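Local coordinates for Cyclase/dehydrase (Mycobacterium smegmatis str. MC2 155, PDB 5Z8O), which is of unknown function but belongs to the START superfamily and, as in its relatives, probably binds a lipid or other hydrophobic molecule, at residues 77-82 against 88-93; 27-32 against 138-143; 41-46 against 67-72. All blocks are in the same frame, centred on the assembly; numbering follows the deposited sequence.

Contact 1 (77-82 against 88-93); sequences FTMLQQ and KQEQRF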
loop_
_atom_site.group_PDB
_atom_site.type_symbol
_atom_site.label_atom_id
_atom_site.label_comp_id
_atom_site.label_asym_id
_atom_site.label_seq_id
_atom_site.Cartn_x
_atom_site.Cartn_y
_atom_site.Cartn_z
ATOM N N PHE B 77 0.568 -13.180 13.132
ATOM C CA PHE B 77 0.568 -11.884 13.798
ATOM C C PHE B 77 0.826 -10.806 12.760
ATOM O O PHE B 77 1.863 -10.825 12.090
ATOM C CB PHE B 77 1.623 -11.864 14.909
ATOM C CG PHE B 77 1.646 -10.604 15.721
ATOM C CD1 PHE B 77 0.598 -10.283 16.566
ATOM C CD2 PHE B 77 2.758 -9.779 15.702
ATOM C CE1 PHE B 77 0.634 -9.133 17.333
ATOM C CE2 PHE B 77 2.804 -8.636 16.475
ATOM C CZ PHE B 77 1.741 -8.310 17.288
ATOM N N THR B 78 -0.116 -9.875 12.627
ATOM C CA THR B 78 -0.006 -8.784 11.672
ATOM C C THR B 78 0.162 -7.462 12.406
ATOM O O THR B 78 -0.427 -7.248 13.472
ATOM C CB THR B 78 -1.231 -8.719 10.753
ATOM O OG1 THR B 78 -2.414 -8.503 11.535
ATOM C CG2 THR B 78 -1.372 -10.008 9.951
ATOM N N MET B 79 0.976 -6.581 11.830
ATOM C CA MET B 79 1.263 -5.272 12.403
ATOM C C MET B 79 1.141 -4.237 11.301
ATOM O O MET B 79 1.912 -4.268 10.337
ATOM C CB MET B 79 2.664 -5.224 13.020
ATOM C CG MET B 79 2.884 -6.214 14.142
ATOM S SD MET B 79 4.542 -6.106 14.841
ATOM C CE MET B 79 4.490 -4.474 15.578
ATOM N N LEU B 80 0.175 -3.333 11.440
ATOM C CA LEU B 80 0.014 -2.257 10.475
ATOM C C LEU B 80 1.281 -1.414 10.413
ATOM O O LEU B 80 1.811 -0.990 11.441
ATOM C CB LEU B 80 -1.181 -1.382 10.852
ATOM C CG LEU B 80 -1.476 -0.221 9.899
ATOM C CD1 LEU B 80 -1.953 -0.749 8.554
ATOM C CD2 LEU B 80 -2.493 0.739 10.495
ATOM N N GLN B 81 1.779 -1.196 9.199
ATOM C CA GLN B 81 2.911 -0.303 8.994
ATOM C C GLN B 81 2.446 1.112 8.686
ATOM O O GLN B 81 3.020 2.080 9.197
ATOM C CB GLN B 81 3.799 -0.825 7.863
ATOM C CG GLN B 81 4.477 -2.147 8.183
ATOM C CD GLN B 81 5.124 -2.769 6.972
ATOM O OE1 GLN B 81 4.548 -2.780 5.887
ATOM N NE2 GLN B 81 6.327 -3.305 7.151
ATOM N N GLN B 82 1.424 1.246 7.843
ATOM C CA GLN B 82 0.819 2.539 7.551
ATOM C C GLN B 82 -0.575 2.269 7.012
ATOM O O GLN B 82 -0.752 1.378 6.176
ATOM C CB GLN B 82 1.653 3.345 6.540
ATOM C CG GLN B 82 1.190 4.796 6.312
ATOM C CD GLN B 82 -0.108 4.925 5.524
ATOM O OE1 GLN B 82 -0.479 4.037 4.759
ATOM N NE2 GLN B 82 -0.814 6.032 5.729
ATOM N N LYS B 88 -1.899 2.383 14.805
ATOM C CA LYS B 88 -1.465 1.063 15.238
ATOM C C LYS B 88 -2.600 0.082 14.993
ATOM O O LYS B 88 -3.768 0.407 15.224
ATOM C CB LYS B 88 -1.072 1.061 16.724
ATOM C CG LYS B 88 -0.778 -0.316 17.317
ATOM C CD LYS B 88 -0.328 -0.206 18.774
ATOM C CE LYS B 88 -0.526 -1.510 19.516
ATOM N NZ LYS B 88 0.295 -1.594 20.762
ATOM N N GLN B 89 -2.253 -1.108 14.504
ATOM C CA GLN B 89 -3.204 -2.216 14.452
ATOM C C GLN B 89 -2.404 -3.509 14.494
ATOM O O GLN B 89 -1.751 -3.872 13.511
ATOM C CB GLN B 89 -4.088 -2.147 13.212
ATOM C CG GLN B 89 -5.179 -3.204 13.196
ATOM C CD GLN B 89 -4.855 -4.352 12.275
ATOM O OE1 GLN B 89 -4.044 -4.211 11.358
ATOM N NE2 GLN B 89 -5.473 -5.502 12.516
ATOM N N GLU B 90 -2.428 -4.183 15.640
ATOM C CA GLU B 90 -1.718 -5.438 15.835
ATOM C C GLU B 90 -2.738 -6.533 16.110
ATOM O O GLU B 90 -3.512 -6.435 17.068
ATOM C CB GLU B 90 -0.717 -5.313 16.982
ATOM C CG GLU B 90 0.377 -4.291 16.707
ATOM C CD GLU B 90 1.351 -4.158 17.860
ATOM O OE1 GLU B 90 1.158 -4.855 18.877
ATOM O OE2 GLU B 90 2.289 -3.339 17.757
ATOM N N GLN B 91 -2.759 -7.556 15.254
ATOM C CA GLN B 91 -3.754 -8.618 15.333
ATOM C C GLN B 91 -3.063 -9.974 15.328
ATOM O O GLN B 91 -2.228 -10.244 14.460
ATOM C CB GLN B 91 -4.754 -8.526 14.178
ATOM C CG GLN B 91 -5.882 -9.539 14.274
ATOM C CD GLN B 91 -7.050 -9.197 13.378
ATOM O OE1 GLN B 91 -8.163 -8.977 13.853
ATOM N NE2 GLN B 91 -6.806 -9.160 12.074
ATOM N N ARG B 92 -3.404 -10.820 16.300
ATOM C CA ARG B 92 -2.801 -12.140 16.442
ATOM C C ARG B 92 -3.877 -13.213 16.340
ATOM O O ARG B 92 -4.877 -13.161 17.064
ATOM C CB ARG B 92 -2.057 -12.250 17.780
ATOM C CG ARG B 92 -1.295 -13.543 17.979
ATOM C CD ARG B 92 -0.684 -13.595 19.373
ATOM N NE ARG B 92 0.092 -12.388 19.649
ATOM C CZ ARG B 92 1.390 -12.249 19.395
ATOM N NH1 ARG B 92 2.075 -13.248 18.854
ATOM N NH2 ARG B 92 2.003 -11.110 19.681
ATOM N N PHE B 93 -3.679 -14.171 15.433
ATOM C CA PHE B 93 -4.527 -15.356 15.320
ATOM C C PHE B 93 -3.792 -16.564 15.881
ATOM O O PHE B 93 -2.652 -16.829 15.492
ATOM C CB PHE B 93 -4.917 -15.643 13.868
ATOM C CG PHE B 93 -5.674 -14.537 13.201
ATOM C CD1 PHE B 93 -5.011 -13.562 12.474
ATOM C CD2 PHE B 93 -7.056 -14.486 13.279
ATOM C CE1 PHE B 93 -5.712 -12.550 11.848
ATOM C CE2 PHE B 93 -7.762 -13.476 12.657
ATOM C CZ PHE B 93 -7.089 -12.507 11.939
HETATM O O HOH W 1 0.603 -1.290 13.948
#

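Contact 2 (27-32 against 138-143); sequences YPQWNP and EGRVEQ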
loop_
_atom_site.group_PDB
_atom_site.type_symbol
_atom_site.label_atom_id
_atom_site.label_comp_id
_atom_site.label_asym_id
_atom_site.label_seq_id
_atom_site.Cartn_x
_atom_site.Cartn_y
_atom_site.Cartn_z
ATOM N N TYR B 27 -9.269 -13.225 1.107
ATOM C CA TYR B 27 -10.094 -12.480 2.058
ATOM C C TYR B 27 -11.281 -11.759 1.424
ATOM O O TYR B 27 -12.378 -11.821 2.005
ATOM C CB TYR B 27 -9.242 -11.463 2.835
ATOM C CG TYR B 27 -8.441 -12.040 3.983
ATOM C CD1 TYR B 27 -8.394 -13.407 4.214
ATOM C CD2 TYR B 27 -7.760 -11.203 4.860
ATOM C CE1 TYR B 27 -7.668 -13.930 5.271
ATOM C CE2 TYR B 27 -7.037 -11.714 5.921
ATOM C CZ TYR B 27 -6.996 -13.078 6.123
ATOM O OH TYR B 27 -6.275 -13.584 7.181
ATOM N N PRO B 28 -11.153 -11.063 0.287
ATOM C CA PRO B 28 -12.319 -10.347 -0.255
ATOM C C PRO B 28 -13.486 -11.247 -0.620
ATOM O O PRO B 28 -14.623 -10.763 -0.656
ATOM C CB PRO B 28 -11.753 -9.639 -1.496
ATOM C CG PRO B 28 -10.286 -9.546 -1.250
ATOM C CD PRO B 28 -9.944 -10.804 -0.520
ATOM N N GLN B 29 -13.248 -12.540 -0.862
ATOM C CA GLN B 29 -14.323 -13.445 -1.269
ATOM C C GLN B 29 -15.338 -13.680 -0.157
ATOM O O GLN B 29 -16.510 -13.954 -0.441
ATOM C CB GLN B 29 -13.744 -14.782 -1.729
ATOM C CG GLN B 29 -12.838 -14.689 -2.942
ATOM C CD GLN B 29 -12.136 -16.001 -3.235
ATOM O OE1 GLN B 29 -12.588 -17.069 -2.818
ATOM N NE2 GLN B 29 -11.019 -15.928 -3.952
ATOM N N TRP B 30 -14.921 -13.581 1.104
ATOM C CA TRP B 30 -15.798 -13.893 2.226
ATOM C C TRP B 30 -15.926 -12.751 3.228
ATOM O O TRP B 30 -16.615 -12.913 4.242
ATOM C CB TRP B 30 -15.342 -15.188 2.922
ATOM C CG TRP B 30 -13.902 -15.237 3.362
ATOM C CD1 TRP B 30 -12.822 -15.552 2.588
ATOM C CD2 TRP B 30 -13.396 -15.028 4.689
ATOM N NE1 TRP B 30 -11.672 -15.519 3.341
ATOM C CE2 TRP B 30 -11.996 -15.202 4.634
ATOM C CE3 TRP B 30 -13.986 -14.694 5.913
ATOM C CZ2 TRP B 30 -11.179 -15.054 5.756
ATOM C CZ3 TRP B 30 -13.173 -14.548 7.027
ATOM C CH2 TRP B 30 -11.784 -14.729 6.939
ATOM N N ASN B 31 -15.260 -11.624 2.996
ATOM C CA ASN B 31 -15.434 -10.416 3.805
ATOM C C ASN B 31 -16.038 -9.318 2.937
ATOM O O ASN B 31 -15.357 -8.816 2.021
ATOM C CB ASN B 31 -14.105 -9.963 4.406
ATOM C CG ASN B 31 -13.554 -10.954 5.407
ATOM O OD1 ASN B 31 -12.716 -11.793 5.074
ATOM N ND2 ASN B 31 -14.033 -10.873 6.643
ATOM N N PRO B 32 -17.291 -8.914 3.166
ATOM C CA PRO B 32 -17.925 -7.936 2.259
ATOM C C PRO B 32 -17.246 -6.574 2.216
ATOM O O PRO B 32 -17.277 -5.915 1.168
ATOM C CB PRO B 32 -19.355 -7.829 2.810
ATOM C CG PRO B 32 -19.580 -9.116 3.533
ATOM C CD PRO B 32 -18.253 -9.484 4.125
ATOM N N GLU B 138 -17.069 -17.994 10.149
ATOM C CA GLU B 138 -18.066 -19.059 10.245
ATOM C C GLU B 138 -18.707 -19.334 8.892
ATOM O O GLU B 138 -18.851 -20.492 8.483
ATOM C CB GLU B 138 -19.133 -18.692 11.279
ATOM C CG GLU B 138 -18.622 -18.647 12.706
ATOM C CD GLU B 138 -19.728 -18.411 13.715
ATOM O OE1 GLU B 138 -20.847 -18.036 13.300
ATOM O OE2 GLU B 138 -19.473 -18.588 14.923
ATOM N N GLY B 139 -19.103 -18.276 8.184
ATOM C CA GLY B 139 -19.683 -18.460 6.863
ATOM C C GLY B 139 -18.710 -19.081 5.880
ATOM O O GLY B 139 -19.081 -19.958 5.096
ATOM N N ARG B 140 -17.451 -18.634 5.908
ATOM C CA ARG B 140 -16.442 -19.204 5.023
ATOM C C ARG B 140 -16.180 -20.673 5.342
ATOM O O ARG B 140 -15.929 -21.470 4.430
ATOM C CB ARG B 140 -15.151 -18.389 5.117
ATOM C CG ARG B 140 -14.037 -18.850 4.197
ATOM C CD ARG B 140 -14.467 -18.776 2.743
ATOM N NE ARG B 140 -13.326 -18.792 1.833
ATOM C CZ ARG B 140 -13.417 -18.591 0.522
ATOM N NH1 ARG B 140 -14.601 -18.370 -0.033
ATOM N NH2 ARG B 140 -12.327 -18.615 -0.232
ATOM N N VAL B 141 -16.241 -21.046 6.623
ATOM C CA VAL B 141 -16.046 -22.441 7.005
ATOM C C VAL B 141 -17.183 -23.303 6.470
ATOM O O VAL B 141 -16.954 -24.363 5.878
ATOM C CB VAL B 141 -15.911 -22.560 8.533
ATOM C CG1 VAL B 141 -16.034 -24.013 8.976
ATOM C CG2 VAL B 141 -14.585 -21.981 8.978
ATOM N N GLU B 142 -18.427 -22.858 6.667
ATOM C CA GLU B 142 -19.574 -23.597 6.148
ATOM C C GLU B 142 -19.530 -23.690 4.630
ATOM O O GLU B 142 -19.899 -24.719 4.051
ATOM C CB GLU B 142 -20.871 -22.926 6.606
ATOM C CG GLU B 142 -22.124 -23.387 5.869
ATOM C CD GLU B 142 -22.630 -24.740 6.325
ATOM O OE1 GLU B 142 -22.228 -25.198 7.415
ATOM O OE2 GLU B 142 -23.437 -25.346 5.587
ATOM N N GLN B 143 -19.060 -22.633 3.968
ATOM C CA GLN B 143 -18.975 -22.650 2.513
ATOM C C GLN B 143 -17.911 -23.631 2.026
ATOM O O GLN B 143 -18.092 -24.284 0.992
ATOM C CB GLN B 143 -18.711 -21.234 1.998
ATOM C CG GLN B 143 -18.622 -21.104 0.489
ATOM C CD GLN B 143 -17.892 -19.847 0.060
ATOM O OE1 GLN B 143 -17.033 -19.336 0.777
ATOM N NE2 GLN B 143 -18.242 -19.332 -1.113
#

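Contact 3 (41-46 against 67-72); sequences ARYNDG and AVYYPA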
loop_
_atom_site.group_PDB
_atom_site.type_symbol
_atom_site.label_atom_id
_atom_site.label_comp_id
_atom_site.label_asym_id
_atom_site.label_seq_id
_atom_site.Cartn_x
_atom_site.Cartn_y
_atom_site.Cartn_z
ATOM N N ALA B 41 5.194 -8.782 -0.382
ATOM C CA ALA B 41 6.515 -9.367 -0.207
ATOM C C ALA B 41 6.367 -10.688 0.530
ATOM O O ALA B 41 5.358 -10.940 1.193
ATOM C CB ALA B 41 7.458 -8.425 0.553
ATOM N N ARG B 42 7.391 -11.530 0.409
ATOM C CA ARG B 42 7.397 -12.853 1.012
ATOM C C ARG B 42 8.696 -13.078 1.768
ATOM O O ARG B 42 9.741 -12.517 1.426
ATOM C CB ARG B 42 7.238 -13.960 -0.054
ATOM C CG ARG B 42 5.976 -13.840 -0.894
ATOM C CD ARG B 42 5.925 -14.886 -2.005
ATOM N NE ARG B 42 4.689 -14.770 -2.774
ATOM C CZ ARG B 42 3.555 -15.388 -2.460
ATOM N NH1 ARG B 42 3.499 -16.170 -1.388
ATOM N NH2 ARG B 42 2.477 -15.221 -3.214
ATOM N N TYR B 43 8.620 -13.893 2.818
ATOM C CA TYR B 43 9.835 -14.384 3.442
ATOM C C TYR B 43 10.547 -15.353 2.498
ATOM O O TYR B 43 10.044 -15.706 1.425
ATOM C CB TYR B 43 9.526 -15.055 4.782
ATOM C CG TYR B 43 9.097 -14.075 5.848
ATOM C CD1 TYR B 43 10.010 -13.184 6.398
ATOM C CD2 TYR B 43 7.785 -14.040 6.308
ATOM C CE1 TYR B 43 9.631 -12.282 7.370
ATOM C CE2 TYR B 43 7.398 -13.142 7.282
ATOM C CZ TYR B 43 8.325 -12.266 7.809
ATOM O OH TYR B 43 7.946 -11.369 8.779
ATOM N N ASN B 44 11.741 -15.783 2.909
ATOM C CA ASN B 44 12.536 -16.670 2.068
ATOM C C ASN B 44 11.868 -18.022 1.849
ATOM O O ASN B 44 12.206 -18.714 0.884
ATOM C CB ASN B 44 13.930 -16.861 2.668
ATOM C CG ASN B 44 14.886 -17.544 1.705
ATOM O OD1 ASN B 44 15.181 -17.021 0.628
ATOM N ND2 ASN B 44 15.375 -18.715 2.088
ATOM N N ASP B 45 10.939 -18.420 2.719
ATOM C CA ASP B 45 10.203 -19.663 2.536
ATOM C C ASP B 45 8.906 -19.474 1.753
ATOM O O ASP B 45 8.117 -20.416 1.650
ATOM C CB ASP B 45 9.905 -20.316 3.892
ATOM C CG ASP B 45 8.998 -19.471 4.777
ATOM O OD1 ASP B 45 8.656 -18.330 4.397
ATOM O OD2 ASP B 45 8.622 -19.960 5.863
ATOM N N GLY B 46 8.670 -18.287 1.199
ATOM C CA GLY B 46 7.488 -18.039 0.405
ATOM C C GLY B 46 6.289 -17.521 1.170
ATOM O O GLY B 46 5.338 -17.033 0.542
ATOM N N ALA B 67 2.637 -5.622 7.967
ATOM C CA ALA B 67 3.641 -6.670 8.011
ATOM C C ALA B 67 3.051 -7.920 8.652
ATOM O O ALA B 67 2.214 -7.842 9.557
ATOM C CB ALA B 67 4.874 -6.212 8.793
ATOM N N VAL B 68 3.497 -9.079 8.173
ATOM C CA VAL B 68 3.001 -10.372 8.623
ATOM C C VAL B 68 4.149 -11.117 9.285
ATOM O O VAL B 68 5.256 -11.172 8.740
ATOM C CB VAL B 68 2.414 -11.199 7.462
ATOM C CG1 VAL B 68 1.810 -12.502 7.987
ATOM C CG2 VAL B 68 1.368 -10.391 6.704
ATOM N N TYR B 69 3.878 -11.689 10.450
ATOM C CA TYR B 69 4.852 -12.477 11.186
ATOM C C TYR B 69 4.231 -13.810 11.559
ATOM O O TYR B 69 3.010 -13.961 11.599
ATOM C CB TYR B 69 5.322 -11.756 12.457
ATOM C CG TYR B 69 5.883 -10.382 12.199
ATOM C CD1 TYR B 69 5.060 -9.260 12.219
ATOM C CD2 TYR B 69 7.231 -10.202 11.929
ATOM C CE1 TYR B 69 5.567 -7.999 11.981
ATOM C CE2 TYR B 69 7.750 -8.945 11.687
ATOM C CZ TYR B 69 6.913 -7.846 11.716
ATOM O OH TYR B 69 7.422 -6.592 11.476
ATOM N N TYR B 70 5.096 -14.786 11.816
ATOM C CA TYR B 70 4.677 -16.133 12.189
ATOM C C TYR B 70 5.435 -16.462 13.468
ATOM O O TYR B 70 6.416 -17.216 13.449
ATOM C CB TYR B 70 4.952 -17.116 11.051
ATOM C CG TYR B 70 4.339 -16.642 9.750
ATOM C CD1 TYR B 70 3.005 -16.891 9.453
ATOM C CD2 TYR B 70 5.087 -15.906 8.838
ATOM C CE1 TYR B 70 2.443 -16.442 8.273
ATOM C CE2 TYR B 70 4.532 -15.452 7.655
ATOM C CZ TYR B 70 3.211 -15.724 7.379
ATOM O OH TYR B 70 2.654 -15.274 6.208
ATOM N N PRO B 71 4.989 -15.915 14.605
ATOM C CA PRO B 71 5.763 -16.061 15.849
ATOM C C PRO B 71 5.833 -17.486 16.359
ATOM O O PRO B 71 6.822 -17.853 17.004
ATOM C CB PRO B 71 5.028 -15.138 16.833
ATOM C CG PRO B 71 3.658 -14.989 16.266
ATOM C CD PRO B 71 3.807 -15.055 14.783
ATOM N N ALA B 72 4.805 -18.291 16.111
ATOM C CA ALA B 72 4.768 -19.676 16.548
ATOM C C ALA B 72 4.061 -20.490 15.476
ATOM O O ALA B 72 3.412 -19.943 14.582
ATOM C CB ALA B 72 4.066 -19.820 17.904
#

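Contact 1 (77-82 against 88-93)
Strands 77-80 and 88-93 run antiparallel as the two arms of a beta hairpin, their axes approaching to 4.7 Å, with Thr78 and Gln91 as the hydrogen-bonded pair between the non-hydrogen-bonded pairs Phe77-Arg92 and Met79-Glu90. Thr78 N reaches Gln91 O almost straight and in the carbonyl plane (2.8 Å, 169°), and Gln91 N answers to Thr78 O at 3.0 Å. Beside the first of these bonds, the Thr78 hydroxyl adds a weak second donor to Gln91 O.

One step on, Leu80 N still bonds directly to Gln89 O at 2.9 Å. The return link runs through a water instead, which donates to Leu80 O at 2.8 Å and accepts from Gln89 N. This wedge sits just before the chain turns a corner at Gln81 and Gln82, which form a classic beta bulge opposite Ile65.

On the face carrying Phe77, Met79, Glu90 and Arg92, the Arg92 guanidinium lies flat on the Phe77 ring, centres 4.0 Å apart and planes 18° from parallel. A bend at chi3 (-52°) folds the group over the ring, with CZ above CD1 and NH2 over the same face, nearest CE1; NH1 is held by Gln75, which helps to fix the rotation. Glu90 OE1 comes to the ring edge, 3.8 Å from Phe77 CZ. Met79 runs alongside Glu90 in the same direction, its CE 3.3 Å from Glu90 OE2. On the reverse face Gln91 packs on Leu130 of helix 119-144, the long helix of the START fold.

Phe77 thus stands between an acid and a base, giving the Arg92 cation an off-centre cation-pi partner that would probably help to stabilise its charge, while on the face toward helix 119-144 the paired side chains, Thr78 and Gln91, are neutral.

Contact 2 (27-32 against 138-143)
Arg140 NH2 donates to Gln29 OE1 at 3.0 Å, the hydrogen bond that joins 27-32 to 138-143. In this helix-grip fold of the Bet v 1-like clan, the long helix lies against the curved sheet, and here its last turns meet the small helix that leads into strand 34-42. The bond is bent, 148° at the hydrogen. NH2 stands 45° above the carbonyl plane of the Gln29 amide, off its lone pairs.

The other terminal nitrogen is taken within the helix: Arg140 NH1 donates to Gln143 OE1, one turn further on, at 2.7 Å. The guanidinium is therefore held between two neutral side-chain amides, one from each helix, which would stabilise the charge less than a carboxylate but still limit its rotation.

Trp30 supplies the apolar half of the contact. Its indole lies against the length of Arg140, whose chain turns at chi2 (60°) as it passes over one face. CG sits nearly above the five-membered ring, 3.8 Å from its centroid, in a CH-pi contact; CB settles 3.8 Å from Trp30 CD2, toward the six-membered ring. The guanidinium plane follows the indole at a low tilt, whereas it stands steeply to the Gln29 amide. The opposite indole face has Tyr27 O near its rim; this oxygen accepts from the backbone nitrogens of both Trp30 and Asn31, within the weakly bonded helix. Ile20 of helix 14-22 touches both Trp30 and Arg140, and Ala136 and Leu137 continue the indole packing along the long helix. Where the polar and apolar halves join, Arg140 NE lies 3.4 Å from Trp30 CD1.

Contact 3 (41-46 against 67-72)
Tyr43 reaches across to strand 60-69 and gives its hydroxyl proton to Val68 O at 2.7 Å, the tight point of a contact otherwise made by three tyrosine rings. The two segments are ends of strands in the antiparallel sheet of the START fold, with strand 48-57 between them, and Tyr43 spans the gap while brushing Ser49. With CG anti to the carbonyl carbon (chi1 -70°), the phenol points at the neighbouring strand, and its OH enters the carbonyl plane of Val68.

Around this bond the tyrosines gather. Tyr69 CD2 is 3.4 Å from Tyr43 OH, approached obliquely. Tyr70 meets the CD2-CE2 edge of the phenol, the one that also faces Val68 O, with its CE2 3.7 Å from Tyr43 CE2, so the rings meet edge to edge and do not stack. Tyr70 is in turn held by Pro48 O at its hydroxyl and by Arg47 in a cation-pi contact.

The loose side is the type I turn from Tyr43 to Gly46, whose tip, Asn44 and Asp45, is exposed and does not touch 67-72. It is braced from within, Gly46 N bonding to Tyr43 O, and Gly46 adopts a positive phi (91°) suited to glycine. Arg42 ties off the turn: its NH1 donates to Gly46 O at 2.8 Å, the oxygen lying in the guanidinium plane.

In the fold
Contacts 1 and 3 belong to the same sheet: strands 60-69 and 75-83 are neighbours, and backbone bonds link Tyr69 to Phe77 and Ala67 to Met79. Contact 2 joins helices instead, its centre about 21 Å from that of contact 1 and 23 Å from that of contact 3. Contact 1 is a surface hairpin dominated by main-chain bonds, with charges and a ring on one face. Contact 3, between the outermost strand 34-42 and strand 60-69, is partly buried and depends on one phenol bridging an intervening strand. Contact 2, also partly buried, uses no main-chain bond between its segments and relies on a buried arginine pressed to an indole.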